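Local coordinates for protein glutamate racemase (Escherichia coli, PDB 2JFN) that belongs to the Asp/Glu/hydantoin racemase family of alpha/beta proteins and holds a glutamic acid in a pocket of its fold, at residues P20-G30 and L239-N252. Sequence-based numbering, arbitrary orientation.
Sequences PRPTVLVFDSG and LEHEAPDAKSADAN. With GLU (glutamic acid), chain B.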
loop_
_atom_site.group_PDB
_atom_site.type_symbol
_atom_site.label_atom_id
_atom_site.label_comp_id
_atom_site.label_asym_id
_atom_site.label_seq_id
_atom_site.Cartn_x
_atom_site.Cartn_y
_atom_site.Cartn_z
ATOM N N PRO A 20 10.766 23.733 9.300
ATOM C CA PRO A 20 11.203 22.540 8.532
ATOM C C PRO A 20 10.978 21.265 9.340
ATOM O O PRO A 20 11.289 21.209 10.536
ATOM C CB PRO A 20 12.685 22.712 8.227
ATOM C CG PRO A 20 12.864 24.222 8.366
ATOM C CD PRO A 20 11.909 24.640 9.498
ATOM N N ARG A 21 10.437 20.243 8.684
ATOM C CA ARG A 21 10.170 18.964 9.338
ATOM C C ARG A 21 10.746 17.834 8.497
ATOM O O ARG A 21 11.005 18.012 7.308
ATOM C CB ARG A 21 8.664 18.757 9.507
ATOM C CG ARG A 21 7.811 19.983 9.206
ATOM C CD ARG A 21 7.364 20.026 7.743
ATOM N NE ARG A 21 6.191 20.883 7.579
ATOM C CZ ARG A 21 5.482 21.000 6.460
ATOM N NH1 ARG A 21 5.812 20.314 5.370
ATOM N NH2 ARG A 21 4.424 21.803 6.438
ATOM N N PRO A 22 10.956 16.653 9.104
ATOM C CA PRO A 22 11.510 15.533 8.343
ATOM C C PRO A 22 10.694 15.183 7.104
ATOM O O PRO A 22 9.464 15.145 7.129
ATOM C CB PRO A 22 11.570 14.399 9.369
ATOM C CG PRO A 22 10.560 14.787 10.400
ATOM C CD PRO A 22 10.723 16.273 10.507
ATOM N N THR A 23 11.412 14.953 6.016
ATOM C CA THR A 23 10.812 14.618 4.737
ATOM C C THR A 23 10.583 13.119 4.651
ATOM O O THR A 23 11.518 12.326 4.759
ATOM C CB THR A 23 11.732 15.061 3.582
ATOM O OG1 THR A 23 11.847 16.489 3.594
ATOM C CG2 THR A 23 11.175 14.596 2.243
ATOM N N VAL A 24 9.327 12.739 4.458
ATOM C CA VAL A 24 8.968 11.338 4.345
ATOM C C VAL A 24 8.308 11.031 3.010
ATOM O O VAL A 24 7.341 11.682 2.613
ATOM C CB VAL A 24 8.010 10.920 5.481
ATOM C CG1 VAL A 24 7.501 9.510 5.243
ATOM C CG2 VAL A 24 8.741 11.000 6.819
ATOM N N LEU A 25 8.845 10.031 2.325
ATOM C CA LEU A 25 8.303 9.607 1.046
ATOM C C LEU A 25 7.408 8.395 1.248
ATOM O O LEU A 25 7.775 7.462 1.958
ATOM C CB LEU A 25 9.427 9.218 0.080
ATOM C CG LEU A 25 8.986 8.437 -1.164
ATOM C CD1 LEU A 25 8.119 9.325 -2.062
ATOM C CD2 LEU A 25 10.220 7.940 -1.926
ATOM N N VAL A 26 6.228 8.432 0.640
ATOM C CA VAL A 26 5.307 7.306 0.673
ATOM C C VAL A 26 5.122 6.959 -0.811
ATOM O O VAL A 26 4.662 7.794 -1.600
ATOM C CB VAL A 26 3.948 7.671 1.308
ATOM C CG1 VAL A 26 3.035 6.454 1.290
ATOM C CG2 VAL A 26 4.156 8.147 2.761
ATOM N N PHE A 27 5.511 5.741 -1.183
ATOM C CA PHE A 27 5.440 5.277 -2.568
ATOM C C PHE A 27 4.502 4.101 -2.819
ATOM O O PHE A 27 4.359 3.214 -1.982
ATOM C CB PHE A 27 6.835 4.863 -3.050
ATOM C CG PHE A 27 6.831 4.139 -4.375
ATOM C CD1 PHE A 27 6.796 4.850 -5.575
ATOM C CD2 PHE A 27 6.797 2.749 -4.422
ATOM C CE1 PHE A 27 6.725 4.186 -6.800
ATOM C CE2 PHE A 27 6.724 2.072 -5.643
ATOM C CZ PHE A 27 6.686 2.792 -6.833
ATOM N N ASP A 28 3.874 4.105 -3.990
ATOM C CA ASP A 28 2.992 3.022 -4.422
ATOM C C ASP A 28 2.885 3.093 -5.931
ATOM O O ASP A 28 3.254 4.097 -6.542
ATOM C CB ASP A 28 1.578 3.148 -3.842
ATOM C CG ASP A 28 0.686 1.973 -4.242
ATOM O OD1 ASP A 28 -0.522 2.167 -4.498
ATOM O OD2 ASP A 28 1.202 0.838 -4.305
ATOM N N SER A 29 2.372 2.025 -6.529
ATOM C CA SER A 29 2.177 1.973 -7.970
ATOM C C SER A 29 0.984 2.871 -8.334
ATOM O O SER A 29 0.914 3.409 -9.440
ATOM C CB SER A 29 1.893 0.535 -8.395
ATOM O OG SER A 29 0.752 0.049 -7.714
ATOM N N GLY A 30 0.056 3.035 -7.395
ATOM C CA GLY A 30 -1.109 3.867 -7.639
ATOM C C GLY A 30 -1.624 4.616 -6.427
ATOM O O GLY A 30 -0.855 5.279 -5.724
ATOM N N LEU A 239 11.921 7.369 12.668
ATOM C CA LEU A 239 12.219 8.791 12.634
ATOM C C LEU A 239 12.907 9.179 13.939
ATOM O O LEU A 239 13.570 10.213 14.022
ATOM C CB LEU A 239 10.936 9.603 12.450
ATOM C CG LEU A 239 10.287 9.499 11.062
ATOM C CD1 LEU A 239 8.963 10.241 11.052
ATOM C CD2 LEU A 239 11.235 10.067 10.008
ATOM N N GLU A 240 12.756 8.330 14.951
ATOM C CA GLU A 240 13.347 8.589 16.256
ATOM C C GLU A 240 14.701 7.936 16.463
ATOM O O GLU A 240 15.580 8.522 17.087
ATOM C CB GLU A 240 12.404 8.118 17.369
ATOM C CG GLU A 240 11.123 8.929 17.495
ATOM C CD GLU A 240 11.394 10.412 17.680
ATOM O OE1 GLU A 240 12.173 10.766 18.597
ATOM O OE2 GLU A 240 10.826 11.223 16.910
ATOM N N HIS A 241 14.874 6.728 15.936
ATOM C CA HIS A 241 16.122 6.006 16.138
ATOM C C HIS A 241 17.025 5.756 14.925
ATOM O O HIS A 241 18.103 5.181 15.084
ATOM C CB HIS A 241 15.808 4.666 16.816
ATOM C CG HIS A 241 15.038 4.800 18.096
ATOM N ND1 HIS A 241 14.568 3.711 18.800
ATOM C CD2 HIS A 241 14.645 5.893 18.792
ATOM C CE1 HIS A 241 13.917 4.128 19.871
ATOM N NE2 HIS A 241 13.948 5.449 19.890
ATOM N N GLU A 242 16.622 6.183 13.728
ATOM C CA GLU A 242 17.452 5.925 12.550
ATOM C C GLU A 242 17.496 6.966 11.434
ATOM O O GLU A 242 18.492 7.062 10.721
ATOM C CB GLU A 242 17.052 4.587 11.920
ATOM C CG GLU A 242 17.429 3.366 12.730
ATOM C CD GLU A 242 16.952 2.084 12.085
ATOM O OE1 GLU A 242 17.087 1.948 10.846
ATOM O OE2 GLU A 242 16.451 1.205 12.818
ATOM N N ALA A 243 16.426 7.735 11.272
ATOM C CA ALA A 243 16.360 8.722 10.198
ATOM C C ALA A 243 17.360 9.872 10.285
ATOM O O ALA A 243 17.541 10.481 11.342
ATOM C CB ALA A 243 14.947 9.287 10.104
ATOM N N PRO A 244 18.026 10.184 9.161
ATOM C CA PRO A 244 18.997 11.281 9.138
ATOM C C PRO A 244 18.232 12.602 9.177
ATOM O O PRO A 244 17.036 12.638 8.881
ATOM C CB PRO A 244 19.732 11.062 7.816
ATOM C CG PRO A 244 18.659 10.463 6.937
ATOM C CD PRO A 244 18.005 9.469 7.870
ATOM N N ASP A 245 18.918 13.682 9.543
ATOM C CA ASP A 245 18.297 15.003 9.632
ATOM C C ASP A 245 17.973 15.609 8.265
ATOM O O ASP A 245 18.579 16.603 7.861
ATOM C CB ASP A 245 19.219 15.960 10.405
ATOM C CG ASP A 245 18.545 17.280 10.735
ATOM O OD1 ASP A 245 19.257 18.278 10.978
ATOM O OD2 ASP A 245 17.298 17.324 10.767
ATOM N N ALA A 246 17.015 15.016 7.557
ATOM C CA ALA A 246 16.609 15.510 6.243
ATOM C C ALA A 246 15.220 16.128 6.373
ATOM O O ALA A 246 14.220 15.416 6.479
ATOM C CB ALA A 246 16.587 14.362 5.235
ATOM N N LYS A 247 15.159 17.455 6.353
ATOM C CA LYS A 247 13.890 18.154 6.510
ATOM C C LYS A 247 13.691 19.310 5.539
ATOM O O LYS A 247 14.640 19.802 4.933
ATOM C CB LYS A 247 13.780 18.677 7.942
ATOM C CG LYS A 247 14.960 19.539 8.368
ATOM C CD LYS A 247 14.838 19.968 9.827
ATOM C CE LYS A 247 16.083 20.712 10.287
ATOM N NZ LYS A 247 16.328 21.928 9.461
ATOM N N SER A 248 12.444 19.749 5.413
ATOM C CA SER A 248 12.095 20.849 4.530
ATOM C C SER A 248 10.874 21.597 5.065
ATOM O O SER A 248 10.066 21.038 5.808
ATOM C CB SER A 248 11.801 20.312 3.122
ATOM O OG SER A 248 11.340 21.336 2.264
ATOM N N ALA A 249 10.746 22.864 4.685
ATOM C CA ALA A 249 9.613 23.667 5.121
ATOM C C ALA A 249 8.576 23.754 4.002
ATOM O O ALA A 249 7.489 24.298 4.195
ATOM C CB ALA A 249 10.080 25.068 5.530
ATOM N N ASP A 250 8.911 23.213 2.833
ATOM C CA ASP A 250 7.990 23.232 1.701
ATOM C C ASP A 250 6.731 22.445 2.044
ATOM O O ASP A 250 6.748 21.578 2.917
ATOM C CB ASP A 250 8.641 22.630 0.447
ATOM C CG ASP A 250 9.752 23.503 -0.116
ATOM O OD1 ASP A 250 9.908 24.652 0.352
ATOM O OD2 ASP A 250 10.468 23.045 -1.036
ATOM N N ALA A 251 5.639 22.754 1.354
ATOM C CA ALA A 251 4.371 22.073 1.585
ATOM C C ALA A 251 4.418 20.664 1.001
ATOM O O ALA A 251 5.288 20.352 0.190
ATOM C CB ALA A 251 3.236 22.860 0.951
ATOM N N ASN A 252 3.479 19.819 1.417
ATOM C CA ASN A 252 3.420 18.447 0.930
ATOM C C ASN A 252 3.231 18.447 -0.577
ATOM O O ASN A 252 2.532 19.295 -1.120
ATOM C CB ASN A 252 2.262 17.685 1.577
ATOM C CG ASN A 252 2.366 17.636 3.082
ATOM O OD1 ASN A 252 3.464 17.625 3.641
ATOM N ND2 ASN A 252 1.221 17.588 3.749
HETATM N N GLU B . -0.949 -0.955 -3.870
HETATM C CA GLU B . -0.911 -2.290 -4.476
HETATM C C GLU B . -0.046 -3.188 -3.613
HETATM O O GLU B . -0.075 -3.071 -2.335
HETATM C CB GLU B . -0.337 -2.197 -5.899
HETATM C CG GLU B . -1.195 -3.025 -6.882
HETATM C CD GLU B . -0.484 -3.193 -8.219
HETATM O OE1 GLU B . -0.645 -4.221 -8.871
HETATM O OE2 GLU B . 0.247 -2.301 -8.661
HETATM O OXT GLU B . 0.702 -4.070 -4.153
#
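Arg21 and Ser248 exchange backbone hydrogen bonds in both directions, Arg21 N to Ser248 O at 3.0 Å and Ser248 N to Arg21 O at 2.9 Å, and so form an antiparallel hydrogen-bonded pair. Two residues further in, Thr23 N reaches Ala246 O in the carbonyl plane at 2.9 Å, with the N-H...O angle a nearly straight 167°. Between these bonds Pro22 sits across from Lys247 in a non-hydrogen-bonded pair, its CA turned to Ala246 O in a CA-H...O contact of 3.3 Å. This is the close-knit part, and Thr23 marks its buried end: OG1 stands anti to the carbonyl carbon (chi1 -64°), which places it 3.9 Å from Ser248 CB, and it is hydrogen-bonded to His48. The bridge illustrates how a short antiparallel strand, 247-248, can be added to the start of a strand whose other neighbours, 48-53 and 87-90, run parallel to it in an alpha/beta sheet. Beyond the bridge, strand 21-28 runs on to Asp28 at its end, where OD2 accepts from the amino group of the bound glutamic acid. Leu239, near the end of helix 228-241, makes a looser apolar contact, its CD2 lying 4.2 Å from Val24 CG2. On the solvent side the contact is broad but exposed: the aliphatic chain of Lys247 lies along Pro20, and Pro20 CG meets Ala249 CB at 4.1 Å. There Arg21, bent at chi2 (91°), brings its guanidinium up to residues 249-252, NH1 2.9 Å from Asp250 O and Ala249 O over one face.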